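Local coordinates for transketolase (Campylobacter jejuni, PDB 3L84), which belongs to the transketolase family, whose members carry thiamine diphosphate-binding, pyrimidine-binding and C-terminal domains, and probably binds thiamine diphosphate, at residues Y81-E86 with S96-H101; A70-F75 with G100-S105; L76-Y81 with F280-A285. All blocks are in the same frame, centred on the assembly; numbering follows the deposited sequence.

In the fold
All three contacts lie in the thiamine diphosphate-binding domain. From the N terminus, helix 69-79 comes first and serves two of them. Its residues 70-75 meet 100-105 in contact 2, which closes a loop of some 25 residues. Its last turn and the residues after it, 76-81, meet 280-285 in contact 3, a much longer closure that brings in the start of helix 284-291. These two contacts cross along the chain. Contact 1 joins 81-86, the turn leading into helix 85-88, to 96-101. This short closure falls within the span of contact 3. Contacts 1 and 2 finish on the same loop, share G100 and H101, and both touch the second subunit.

Contact 1 of 3, residues Y81-E86 with S96-H101; sequences YDLSLE and SKTPGH
Two turns of the thiamine diphosphate-binding domain meet here, with L83 packed against K97 and T98. D82 is the centre of an inverse gamma turn, whose closing bond from L83 N to Y81 O is weak. This turn leads to S84, the N-cap of helix 85-88. On the other side, S96 begins an ST turn, in which S96 OG accepts from T98 N at 3.0 Å with an N-H...O angle of 154°. The L83 side chain carries the apolar contact. Its CG lies anti to the backbone N (chi1 -165°), and this brings CD1 to the 96-101 loop. There one methyl touches two neighbouring residues. L83 also packs on Y73 and L76 of helix 69-79, and is buried. The side chains of L83 and K97 pass each other in opposite directions. Of the K97 side chain only CB touches the leucine, 3.8 Å from L83 CD1, and the rest of the chain leads on toward solvent. The polar end of T98 turns to another partner: OG1 hydrogen-bonds to D87 O. Its methyl faces the leucine instead, with T98 CG2 3.9 Å from L83 CD1.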
ATOM      1  N   TYR A  81     -33.072  -9.036  10.424  1.00  7.24           N
ATOM      2  CA  TYR A  81     -31.828  -9.691  10.797  1.00  8.08           C
ATOM      3  C   TYR A  81     -31.696  -9.686  12.309  1.00  8.87           C
ATOM      4  O   TYR A  81     -32.439  -9.002  13.023  1.00  8.88           O
ATOM      5  CB  TYR A  81     -30.649  -8.984  10.159  1.00  7.86           C
ATOM      6  CG  TYR A  81     -30.499  -9.214   8.675  1.00  8.45           C
ATOM      7  CD1 TYR A  81     -31.277  -8.541   7.768  1.00  7.42           C
ATOM      8  CD2 TYR A  81     -29.551 -10.100   8.172  1.00  7.89           C
ATOM      9  CE1 TYR A  81     -31.108  -8.732   6.394  1.00  8.64           C
ATOM     10  CE2 TYR A  81     -29.398 -10.306   6.815  1.00  8.05           C
ATOM     11  CZ  TYR A  81     -30.185  -9.666   5.940  1.00  8.57           C
ATOM     12  OH  TYR A  81     -30.030  -9.831   4.573  1.00 10.13           O
ATOM     13  N   ASP A  82     -30.704 -10.419  12.813  1.00 10.14           N
ATOM     14  CA  ASP A  82     -30.491 -10.555  14.245  1.00 11.95           C
ATOM     15  C   ASP A  82     -29.701  -9.357  14.751  1.00 12.24           C
ATOM     16  O   ASP A  82     -28.521  -9.448  15.120  1.00 13.42           O
ATOM     17  CB  ASP A  82     -29.744 -11.867  14.521  1.00 13.80           C
ATOM     18  CG  ASP A  82     -29.607 -12.169  15.985  1.00 18.44           C
ATOM     19  OD1 ASP A  82     -30.393 -11.640  16.810  1.00 21.83           O
ATOM     20  OD2 ASP A  82     -28.679 -12.934  16.288  1.00 24.57           O
ATOM     21  N   LEU A  83     -30.337  -8.208  14.735  1.00 10.92           N
ATOM     22  CA  LEU A  83     -29.768  -6.938  15.201  1.00  9.62           C
ATOM     23  C   LEU A  83     -30.954  -6.202  15.771  1.00  9.27           C
ATOM     24  O   LEU A  83     -31.939  -6.005  15.038  1.00  9.77           O
ATOM     25  CB  LEU A  83     -29.154  -6.182  14.035  1.00 10.85           C
ATOM     26  CG  LEU A  83     -28.235  -5.036  14.333  1.00  9.74           C
ATOM     27  CD1 LEU A  83     -26.994  -5.450  15.160  1.00 10.58           C
ATOM     28  CD2 LEU A  83     -27.763  -4.272  13.074  1.00 11.39           C
ATOM     29  N   SER A  84     -30.915  -5.902  17.074  1.00  8.62           N
ATOM     30  CA  SER A  84     -32.061  -5.373  17.794  1.00  7.79           C
ATOM     31  C   SER A  84     -32.076  -3.852  17.854  1.00  7.61           C
ATOM     32  O   SER A  84     -31.089  -3.175  17.559  1.00  7.67           O
ATOM     33  CB  SER A  84     -32.078  -5.922  19.209  1.00  7.65           C
ATOM     34  OG  SER A  84     -31.027  -5.371  19.962  1.00  9.16           O
ATOM     35  N   LEU A  85     -33.195  -3.303  18.296  1.00  8.18           N
ATOM     36  CA  LEU A  85     -33.281  -1.883  18.559  1.00  9.05           C
ATOM     37  C   LEU A  85     -32.280  -1.464  19.635  1.00  8.89           C
ATOM     38  O   LEU A  85     -31.616  -0.438  19.498  1.00  9.29           O
ATOM     39  CB  LEU A  85     -34.706  -1.485  18.948  1.00  9.97           C
ATOM     40  CG  LEU A  85     -35.001   0.020  18.912  1.00 12.60           C
ATOM     41  CD1 LEU A  85     -34.947   0.575  17.480  1.00 14.17           C
ATOM     42  CD2 LEU A  85     -36.375   0.279  19.555  1.00 14.16           C
ATOM     43  N   GLU A  86     -32.126  -2.258  20.680  1.00  8.73           N
ATOM     44  CA  GLU A  86     -31.124  -1.968  21.681  1.00  9.83           C
ATOM     45  C   GLU A  86     -29.713  -1.910  21.069  1.00  8.97           C
ATOM     46  O   GLU A  86     -28.898  -1.079  21.444  1.00  8.80           O
ATOM     47  CB  GLU A  86     -31.153  -2.984  22.823  1.00 11.77           C
ATOM     48  CG  GLU A  86     -30.471  -2.491  24.079  1.00 17.98           C
ATOM     49  CD  GLU A  86     -31.120  -1.236  24.712  1.00 24.08           C
ATOM     50  OE1 GLU A  86     -32.309  -0.905  24.464  1.00 26.39           O
ATOM     51  OE2 GLU A  86     -30.399  -0.560  25.466  1.00 31.89           O
ATOM     52  N   SER A  96     -20.249  -3.405  21.430  1.00  7.66           N
ATOM     53  CA  SER A  96     -21.586  -3.519  20.824  1.00  6.98           C
ATOM     54  C   SER A  96     -21.553  -4.289  19.508  1.00  7.62           C
ATOM     55  O   SER A  96     -20.492  -4.468  18.918  1.00  8.25           O
ATOM     56  CB  SER A  96     -22.226  -2.166  20.600  1.00  7.29           C
ATOM     57  OG  SER A  96     -21.805  -1.583  19.388  1.00  7.88           O
ATOM     58  N   LYS A  97     -22.749  -4.666  19.042  1.00  7.45           N
ATOM     59  CA  LYS A  97     -22.955  -5.288  17.728  0.50  7.37           C
ATOM     60  C   LYS A  97     -22.994  -4.268  16.590  1.00  6.89           C
ATOM     61  O   LYS A  97     -23.179  -4.638  15.415  1.00  8.29           O
ATOM     62  CB  LYS A  97     -24.262  -6.101  17.710  0.50  7.62           C
ATOM     63  CG  LYS A  97     -24.263  -7.303  18.642  0.50  9.95           C
ATOM     64  CD  LYS A  97     -25.450  -8.228  18.364  0.50 11.98           C
ATOM     65  CE  LYS A  97     -25.452  -9.399  19.346  0.50 13.76           C
ATOM     66  NZ  LYS A  97     -26.651 -10.271  19.191  0.50 16.19           N
ATOM     67  N   THR A  98     -22.835  -2.974  16.929  1.00  6.45           N
ATOM     68  CA  THR A  98     -22.955  -1.875  15.975  1.00  6.46           C
ATOM     69  C   THR A  98     -21.728  -0.972  16.022  1.00  6.25           C
ATOM     70  O   THR A  98     -21.822   0.213  16.316  1.00  6.17           O
ATOM     71  CB  THR A  98     -24.248  -1.100  16.256  1.00  6.93           C
ATOM     72  OG1 THR A  98     -24.302  -0.855  17.670  1.00  7.03           O
ATOM     73  CG2 THR A  98     -25.467  -1.913  15.812  1.00  8.13           C
ATOM     74  N   PRO A  99     -20.559  -1.497  15.668  1.00  6.34           N
ATOM     75  CA  PRO A  99     -19.343  -0.709  15.648  1.00  6.37           C
ATOM     76  C   PRO A  99     -19.381   0.367  14.559  1.00  6.07           C
ATOM     77  O   PRO A  99     -20.163   0.330  13.618  1.00  6.79           O
ATOM     78  CB  PRO A  99     -18.259  -1.752  15.324  1.00  6.39           C
ATOM     79  CG  PRO A  99     -18.978  -2.845  14.611  1.00  6.93           C
ATOM     80  CD  PRO A  99     -20.276  -2.900  15.317  1.00  6.79           C
ATOM     81  N   GLY A 100     -18.470   1.333  14.678  1.00  6.11           N
ATOM     82  CA  GLY A 100     -18.478   2.510  13.780  1.00  7.32           C
ATOM     83  C   GLY A 100     -18.333   2.224  12.313  1.00  7.24           C
ATOM     84  O   GLY A 100     -18.842   2.989  11.502  1.00  8.11           O
ATOM     85  N   HIS A 101     -17.586   1.183  11.978  1.00  6.83           N
ATOM     86  CA  HIS A 101     -17.541   0.661  10.621  1.00  7.37           C
ATOM     87  C   HIS A 101     -17.937  -0.805  10.661  1.00  7.20           C
ATOM     88  O   HIS A 101     -17.713  -1.473  11.665  1.00  7.86           O
ATOM     89  CB  HIS A 101     -16.164   0.845   9.961  1.00  7.64           C
ATOM     90  CG  HIS A 101     -15.768   2.279   9.838  1.00  7.14           C
ATOM     91  ND1 HIS A 101     -15.935   3.044   8.701  1.00 11.78           N
ATOM     92  CD2 HIS A 101     -15.286   3.120  10.784  1.00  8.72           C
ATOM     93  CE1 HIS A 101     -15.539   4.289   8.962  1.00  9.25           C
ATOM     94  NE2 HIS A 101     -15.140   4.355  10.206  1.00 12.71           N
TER

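Contact 2 of 3, residues A70-F75 with G100-S105; sequences ALLYSF and GHPEIS
Y73 OH reaches from helix 69-79 to the loop 100-105 and is gripped by two polar partners. It hydrogen-bonds to P99 O, and a bridging water donates a second bond to Y73 OH at 2.8 Å. The same water accepts from E103 N at 2.8 Å, so it links the helix and the loop of the thiamine diphosphate-binding domain. The phenol has its CG anti to the carbonyl carbon (chi1 -63°), and the long ring carries the hydroxyl across to the loop backbone. There Y73 OH also lies 3.5 Å from P102 CA. T98 packs on one face of the Y73 ring. The helix that presents this tyrosine is reinforced nearby, where A70 O accepts from both S74 N and S74 OG, which come from opposite faces of its carbonyl plane. Beyond the loop lies the second subunit: H101 stacks on H453 of that subunit, and G100 N bonds to S608 OG of that second subunit. The apolar part of the contact is made by L72 and P102, both buried. L72 precedes the tyrosine on the helix and points its side chain toward the loop. The two side chains cross at an angle, with L72 CD2 4.0 Å from P102 CG and 4.2 Å from P102 CB.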
ATOM      1  N   ALA A  70     -24.485   3.391  10.038  1.00  6.92           N
ATOM      2  CA  ALA A  70     -25.761   3.534  10.713  1.00  7.06           C
ATOM      3  C   ALA A  70     -26.929   3.184   9.791  1.00  7.38           C
ATOM      4  O   ALA A  70     -27.945   2.635  10.205  1.00  7.62           O
ATOM      5  CB  ALA A  70     -25.924   4.968  11.258  1.00  7.94           C
ATOM      6  N   LEU A  71     -26.795   3.518   8.523  1.00  7.33           N
ATOM      7  CA  LEU A  71     -27.850   3.204   7.557  1.00  6.90           C
ATOM      8  C   LEU A  71     -27.950   1.697   7.328  1.00  7.36           C
ATOM      9  O   LEU A  71     -29.046   1.130   7.271  1.00  7.44           O
ATOM     10  CB  LEU A  71     -27.597   3.906   6.218  1.00  7.24           C
ATOM     11  CG  LEU A  71     -28.647   3.693   5.133  1.00  8.04           C
ATOM     12  CD1 LEU A  71     -29.984   4.307   5.541  1.00  8.19           C
ATOM     13  CD2 LEU A  71     -28.199   4.262   3.742  1.00  9.05           C
ATOM     14  N   LEU A  72     -26.796   1.032   7.171  1.00  6.65           N
ATOM     15  CA  LEU A  72     -26.783  -0.420   7.039  1.00  7.05           C
ATOM     16  C   LEU A  72     -27.424  -1.085   8.244  1.00  6.94           C
ATOM     17  O   LEU A  72     -28.282  -1.953   8.098  1.00  6.98           O
ATOM     18  CB  LEU A  72     -25.370  -0.948   6.832  1.00  7.20           C
ATOM     19  CG  LEU A  72     -25.205  -2.475   6.743  1.00  7.86           C
ATOM     20  CD1 LEU A  72     -26.007  -3.080   5.641  1.00 10.54           C
ATOM     21  CD2 LEU A  72     -23.722  -2.780   6.619  1.00 10.00           C
ATOM     22  N   TYR A  73     -27.030  -0.673   9.444  1.00  6.03           N
ATOM     23  CA  TYR A  73     -27.586  -1.282  10.652  1.00  6.34           C
ATOM     24  C   TYR A  73     -29.095  -1.038  10.762  1.00  6.96           C
ATOM     25  O   TYR A  73     -29.841  -1.933  11.150  1.00  7.03           O
ATOM     26  CB  TYR A  73     -26.888  -0.701  11.879  1.00  6.43           C
ATOM     27  CG  TYR A  73     -25.411  -0.981  11.983  1.00  6.67           C
ATOM     28  CD1 TYR A  73     -24.851  -2.097  11.444  1.00  7.52           C
ATOM     29  CD2 TYR A  73     -24.571  -0.105  12.650  1.00  8.31           C
ATOM     30  CE1 TYR A  73     -23.480  -2.343  11.565  1.00  8.56           C
ATOM     31  CE2 TYR A  73     -23.229  -0.340  12.798  1.00  6.06           C
ATOM     32  CZ  TYR A  73     -22.673  -1.431  12.240  1.00  6.82           C
ATOM     33  OH  TYR A  73     -21.310  -1.681  12.367  1.00  7.51           O
ATOM     34  N   SER A  74     -29.537   0.158  10.408  1.00  6.43           N
ATOM     35  CA  SER A  74     -30.969   0.444  10.412  1.00  6.81           C
ATOM     36  C   SER A  74     -31.725  -0.523   9.498  1.00  7.58           C
ATOM     37  O   SER A  74     -32.757  -1.099   9.893  1.00  7.89           O
ATOM     38  CB  SER A  74     -31.208   1.867   9.968  1.00  7.29           C
ATOM     39  OG  SER A  74     -30.689   2.848  10.865  1.00  8.49           O
ATOM     40  N   PHE A  75     -31.193  -0.702   8.283  1.00  6.80           N
ATOM     41  CA  PHE A  75     -31.793  -1.599   7.303  1.00  7.27           C
ATOM     42  C   PHE A  75     -31.786  -3.056   7.773  1.00  7.17           C
ATOM     43  O   PHE A  75     -32.784  -3.763   7.629  1.00  7.34           O
ATOM     44  CB  PHE A  75     -31.067  -1.447   5.974  1.00  7.43           C
ATOM     45  CG  PHE A  75     -31.522  -2.419   4.927  1.00  7.59           C
ATOM     46  CD1 PHE A  75     -32.801  -2.351   4.425  1.00  9.87           C
ATOM     47  CD2 PHE A  75     -30.707  -3.448   4.518  1.00 10.56           C
ATOM     48  CE1 PHE A  75     -33.244  -3.282   3.483  1.00 11.31           C
ATOM     49  CE2 PHE A  75     -31.152  -4.361   3.565  1.00 10.98           C
ATOM     50  CZ  PHE A  75     -32.411  -4.257   3.056  1.00 12.34           C
ATOM     51  N   GLY A 100     -18.470   1.333  14.678  1.00  6.11           N
ATOM     52  CA  GLY A 100     -18.478   2.510  13.780  1.00  7.32           C
ATOM     53  C   GLY A 100     -18.333   2.224  12.313  1.00  7.24           C
ATOM     54  O   GLY A 100     -18.842   2.989  11.502  1.00  8.11           O
ATOM     55  N   HIS A 101     -17.586   1.183  11.978  1.00  6.83           N
ATOM     56  CA  HIS A 101     -17.541   0.661  10.621  1.00  7.37           C
ATOM     57  C   HIS A 101     -17.937  -0.805  10.661  1.00  7.20           C
ATOM     58  O   HIS A 101     -17.713  -1.473  11.665  1.00  7.86           O
ATOM     59  CB  HIS A 101     -16.164   0.845   9.961  1.00  7.64           C
ATOM     60  CG  HIS A 101     -15.768   2.279   9.838  1.00  7.14           C
ATOM     61  ND1 HIS A 101     -15.935   3.044   8.701  1.00 11.78           N
ATOM     62  CD2 HIS A 101     -15.286   3.120  10.784  1.00  8.72           C
ATOM     63  CE1 HIS A 101     -15.539   4.289   8.962  1.00  9.25           C
ATOM     64  NE2 HIS A 101     -15.140   4.355  10.206  1.00 12.71           N
ATOM     65  N   PRO A 102     -18.557  -1.346   9.612  1.00  7.59           N
ATOM     66  CA  PRO A 102     -19.147  -2.697   9.746  1.00  8.58           C
ATOM     67  C   PRO A 102     -18.116  -3.818   9.833  1.00  8.04           C
ATOM     68  O   PRO A 102     -17.054  -3.775   9.164  1.00  8.29           O
ATOM     69  CB  PRO A 102     -19.992  -2.834   8.472  1.00  9.00           C
ATOM     70  CG  PRO A 102     -20.197  -1.397   7.970  1.00  8.80           C
ATOM     71  CD  PRO A 102     -18.889  -0.739   8.309  1.00  7.44           C
ATOM     72  N   GLU A 103     -18.463  -4.799  10.658  1.00  7.78           N
ATOM     73  CA  GLU A 103     -17.602  -5.962  10.961  1.00  7.92           C
ATOM     74  C   GLU A 103     -18.430  -7.206  10.704  1.00  7.22           C
ATOM     75  O   GLU A 103     -19.632  -7.241  10.988  1.00  7.99           O
ATOM     76  CB  GLU A 103     -17.119  -5.979  12.420  1.00  8.40           C
ATOM     77  CG  GLU A 103     -16.311  -4.748  12.792  1.00  9.80           C
ATOM     78  CD  GLU A 103     -15.857  -4.677  14.238  1.00 10.66           C
ATOM     79  OE1 GLU A 103     -16.013  -5.638  15.021  1.00 12.96           O
ATOM     80  OE2 GLU A 103     -15.366  -3.573  14.613  1.00 10.69           O
ATOM     81  N   ILE A 104     -17.809  -8.284  10.207  1.00  7.04           N
ATOM     82  CA  ILE A 104     -18.575  -9.481   9.853  1.00  7.14           C
ATOM     83  C   ILE A 104     -19.124 -10.248  11.048  1.00  8.18           C
ATOM     84  O   ILE A 104     -19.988 -11.087  10.889  1.00  9.35           O
ATOM     85  CB  ILE A 104     -17.804 -10.412   8.900  1.00  6.77           C
ATOM     86  CG1 ILE A 104     -16.540 -10.975   9.548  1.00  7.22           C
ATOM     87  CG2 ILE A 104     -17.507  -9.665   7.561  1.00  8.04           C
ATOM     88  CD1 ILE A 104     -16.041 -12.253   8.794  1.00  8.89           C
ATOM     89  N   SER A 105     -18.662  -9.937  12.262  1.00  8.05           N
ATOM     90  CA  SER A 105     -19.286 -10.505  13.437  1.00 10.12           C
ATOM     91  C   SER A 105     -20.722 -10.040  13.621  1.00 10.75           C
ATOM     92  O   SER A 105     -21.513 -10.708  14.316  1.00 12.21           O
ATOM     93  CB  SER A 105     -18.437 -10.181  14.659  1.00 10.73           C
ATOM     94  OG  SER A 105     -18.139  -8.809  14.759  1.00 12.19           O
TER
HETATM   95  O   HOH W   1     -20.842  -4.440  12.114  1.00  8.34           O

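Contact 3 of 3, residues L76-Y81 with F280-A285; sequences LHLSGY and FHIPQA
L76 leads into H77 and L78, the two residues of helix 69-79 that touch I282. On the far side of the helix end, L76 CD2 lies 3.6 Å above the plane of the Y81 ring, over its centre. H77 comes next. Its CG is anti to the backbone N (chi1 176°), and the imidazole turns its edge to I282, with the CD1 methyl in the ring plane. L85 and L88 of helix 85-88 also touch H77. A glycerol molecule, probably from the crystallisation liquor, lies about 4 Å from the H77 side chain. L78 makes the larger apolar contact. L78 CD2 is 3.6 Å from I282 CG2 and 3.7 Å from I282 CD1, so one leucine methyl fits against both isoleucine branches. L78 is further packed by L13 of helix 3-24 and F290 of helix 284-291. G80, with phi 101°, ends the helix in a Schellman motif: Y81 N bonds to L76 O at 3.0 Å and G80 N to H77 O at 3.2 Å. I282 stands just before P283, the N-cap residue of helix 284-291. Methyls and a ring edge make up this contact, so dispersion and the burial of apolar surface, not directed polar bonds, join the last turn of helix 69-79 to the loop that leads into helix 284-291.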
ATOM      1  N   LEU A  76     -30.688  -3.516   8.366  1.00  7.30           N
ATOM      2  CA  LEU A  76     -30.643  -4.913   8.856  1.00  7.63           C
ATOM      3  C   LEU A  76     -31.671  -5.123   9.963  1.00  7.08           C
ATOM      4  O   LEU A  76     -32.399  -6.130   9.983  1.00  7.38           O
ATOM      5  CB  LEU A  76     -29.244  -5.278   9.340  1.00  8.03           C
ATOM      6  CG  LEU A  76     -28.149  -5.275   8.289  1.00  8.31           C
ATOM      7  CD1 LEU A  76     -26.765  -5.578   8.914  1.00 10.07           C
ATOM      8  CD2 LEU A  76     -28.424  -6.282   7.153  1.00 10.25           C
ATOM      9  N   HIS A  77     -31.776  -4.174  10.894  1.00  6.83           N
ATOM     10  CA  HIS A  77     -32.764  -4.283  11.964  1.00  6.33           C
ATOM     11  C   HIS A  77     -34.193  -4.319  11.392  1.00  6.32           C
ATOM     12  O   HIS A  77     -35.017  -5.161  11.734  1.00  6.79           O
ATOM     13  CB  HIS A  77     -32.658  -3.101  12.932  1.00  6.78           C
ATOM     14  CG  HIS A  77     -33.716  -3.143  13.975  1.00  7.23           C
ATOM     15  ND1 HIS A  77     -34.771  -2.257  14.054  1.00 11.98           N
ATOM     16  CD2 HIS A  77     -33.937  -4.081  14.922  1.00  6.08           C
ATOM     17  CE1 HIS A  77     -35.565  -2.623  15.051  1.00  6.59           C
ATOM     18  NE2 HIS A  77     -35.088  -3.733  15.581  1.00 11.21           N
ATOM     19  N   LEU A  78     -34.489  -3.372  10.520  1.00  6.01           N
ATOM     20  CA  LEU A  78     -35.836  -3.262   9.952  1.00  7.13           C
ATOM     21  C   LEU A  78     -36.228  -4.478   9.131  1.00  7.56           C
ATOM     22  O   LEU A  78     -37.401  -4.844   9.091  1.00  7.54           O
ATOM     23  CB  LEU A  78     -35.955  -2.012   9.087  1.00  6.54           C
ATOM     24  CG  LEU A  78     -35.968  -0.704   9.882  1.00  6.89           C
ATOM     25  CD1 LEU A  78     -35.603   0.492   8.976  1.00  9.85           C
ATOM     26  CD2 LEU A  78     -37.340  -0.476  10.522  1.00  9.99           C
ATOM     27  N   SER A  79     -35.266  -5.075   8.449  1.00  6.85           N
ATOM     28  CA  SER A  79     -35.515  -6.225   7.585  1.00  8.30           C
ATOM     29  C   SER A  79     -35.623  -7.537   8.305  1.00  8.56           C
ATOM     30  O   SER A  79     -35.971  -8.555   7.655  1.00  9.32           O
ATOM     31  CB  SER A  79     -34.421  -6.348   6.525  1.00  9.82           C
ATOM     32  OG  SER A  79     -34.421  -5.214   5.698  1.00 12.21           O
ATOM     33  N   GLY A  80     -35.323  -7.592   9.617  1.00  8.14           N
ATOM     34  CA  GLY A  80     -35.490  -8.818  10.378  1.00  8.27           C
ATOM     35  C   GLY A  80     -34.244  -9.609  10.642  1.00  8.25           C
ATOM     36  O   GLY A  80     -34.350 -10.762  11.096  1.00  9.06           O
ATOM     37  N   TYR A  81     -33.072  -9.036  10.424  1.00  7.24           N
ATOM     38  CA  TYR A  81     -31.828  -9.691  10.797  1.00  8.08           C
ATOM     39  C   TYR A  81     -31.696  -9.686  12.309  1.00  8.87           C
ATOM     40  O   TYR A  81     -32.439  -9.002  13.023  1.00  8.88           O
ATOM     41  CB  TYR A  81     -30.649  -8.984  10.159  1.00  7.86           C
ATOM     42  CG  TYR A  81     -30.499  -9.214   8.675  1.00  8.45           C
ATOM     43  CD1 TYR A  81     -31.277  -8.541   7.768  1.00  7.42           C
ATOM     44  CD2 TYR A  81     -29.551 -10.100   8.172  1.00  7.89           C
ATOM     45  CE1 TYR A  81     -31.108  -8.732   6.394  1.00  8.64           C
ATOM     46  CE2 TYR A  81     -29.398 -10.306   6.815  1.00  8.05           C
ATOM     47  CZ  TYR A  81     -30.185  -9.666   5.940  1.00  8.57           C
ATOM     48  OH  TYR A  81     -30.030  -9.831   4.573  1.00 10.13           O
ATOM     49  N   PHE A 280     -35.728   6.801  17.834  1.00 11.03           N
ATOM     50  CA  PHE A 280     -35.748   5.389  17.472  1.00 11.30           C
ATOM     51  C   PHE A 280     -37.161   4.875  17.177  1.00 12.52           C
ATOM     52  O   PHE A 280     -37.562   3.806  17.650  1.00 14.94           O
ATOM     53  CB  PHE A 280     -35.044   4.554  18.540  1.00 11.05           C
ATOM     54  CG  PHE A 280     -33.596   4.898  18.698  1.00 11.43           C
ATOM     55  CD1 PHE A 280     -32.632   4.298  17.894  1.00 12.68           C
ATOM     56  CD2 PHE A 280     -33.183   5.844  19.609  1.00 11.50           C
ATOM     57  CE1 PHE A 280     -31.284   4.649  18.029  1.00 12.12           C
ATOM     58  CE2 PHE A 280     -31.843   6.174  19.744  1.00 11.94           C
ATOM     59  CZ  PHE A 280     -30.897   5.574  18.942  1.00 11.69           C
ATOM     60  N   HIS A 281     -37.909   5.675  16.415  1.00 12.29           N
ATOM     61  CA  HIS A 281     -39.292   5.387  16.099  1.00 12.68           C
ATOM     62  C   HIS A 281     -39.402   4.681  14.761  1.00 11.98           C
ATOM     63  O   HIS A 281     -38.826   5.113  13.765  1.00 13.72           O
ATOM     64  CB  HIS A 281     -40.093   6.689  16.020  1.00 12.78           C
ATOM     65  CG  HIS A 281     -41.538   6.464  15.700  1.00 13.63           C
ATOM     66  ND1 HIS A 281     -42.374   5.766  16.537  1.00 14.86           N
ATOM     67  CD2 HIS A 281     -42.271   6.780  14.606  1.00 14.24           C
ATOM     68  CE1 HIS A 281     -43.574   5.684  15.984  1.00 14.42           C
ATOM     69  NE2 HIS A 281     -43.541   6.309  14.822  1.00 14.13           N
ATOM     70  N   ILE A 282     -40.191   3.617  14.727  1.00 10.68           N
ATOM     71  CA  ILE A 282     -40.491   2.895  13.494  1.00 10.64           C
ATOM     72  C   ILE A 282     -42.011   2.899  13.285  1.00  9.66           C
ATOM     73  O   ILE A 282     -42.751   2.211  14.009  1.00 10.12           O
ATOM     74  CB  ILE A 282     -39.937   1.456  13.541  1.00 11.21           C
ATOM     75  CG1 ILE A 282     -38.434   1.470  13.870  1.00 13.58           C
ATOM     76  CG2 ILE A 282     -40.282   0.745  12.212  1.00 11.70           C
ATOM     77  CD1 ILE A 282     -37.789   0.104  14.142  1.00 16.25           C
ATOM     78  N   PRO A 283     -42.507   3.704  12.328  1.00  9.06           N
ATOM     79  CA  PRO A 283     -43.959   3.707  12.089  1.00  9.43           C
ATOM     80  C   PRO A 283     -44.475   2.366  11.620  1.00  9.97           C
ATOM     81  O   PRO A 283     -43.730   1.602  10.993  1.00  9.86           O
ATOM     82  CB  PRO A 283     -44.151   4.753  10.984  1.00 10.30           C
ATOM     83  CG  PRO A 283     -42.892   5.468  10.869  1.00 10.69           C
ATOM     84  CD  PRO A 283     -41.807   4.629  11.428  1.00  9.77           C
ATOM     85  N   GLN A 284     -45.731   2.072  11.915  1.00  9.98           N
ATOM     86  CA  GLN A 284     -46.332   0.781  11.530  1.00 10.54           C
ATOM     87  C   GLN A 284     -46.226   0.371  10.076  1.00 11.03           C
ATOM     88  O   GLN A 284     -45.843  -0.757   9.802  1.00 10.83           O
ATOM     89  CB  GLN A 284     -47.819   0.745  11.923  1.00 12.15           C
ATOM     90  CG  GLN A 284     -48.041   0.346  13.345  1.00 15.30           C
ATOM     91  CD  GLN A 284     -47.637  -1.086  13.625  1.00 17.31           C
ATOM     92  OE1 GLN A 284     -46.734  -1.335  14.422  1.00 20.21           O
ATOM     93  NE2 GLN A 284     -48.274  -2.035  12.963  1.00 16.14           N
ATOM     94  N   ALA A 285     -46.602   1.226   9.132  1.00 11.66           N
ATOM     95  CA  ALA A 285     -46.612   0.817   7.721  1.00 12.09           C
ATOM     96  C   ALA A 285     -45.216   0.420   7.283  1.00 12.01           C
ATOM     97  O   ALA A 285     -45.035  -0.595   6.603  1.00 11.75           O
ATOM     98  CB  ALA A 285     -47.191   1.938   6.804  1.00 12.13           C
TER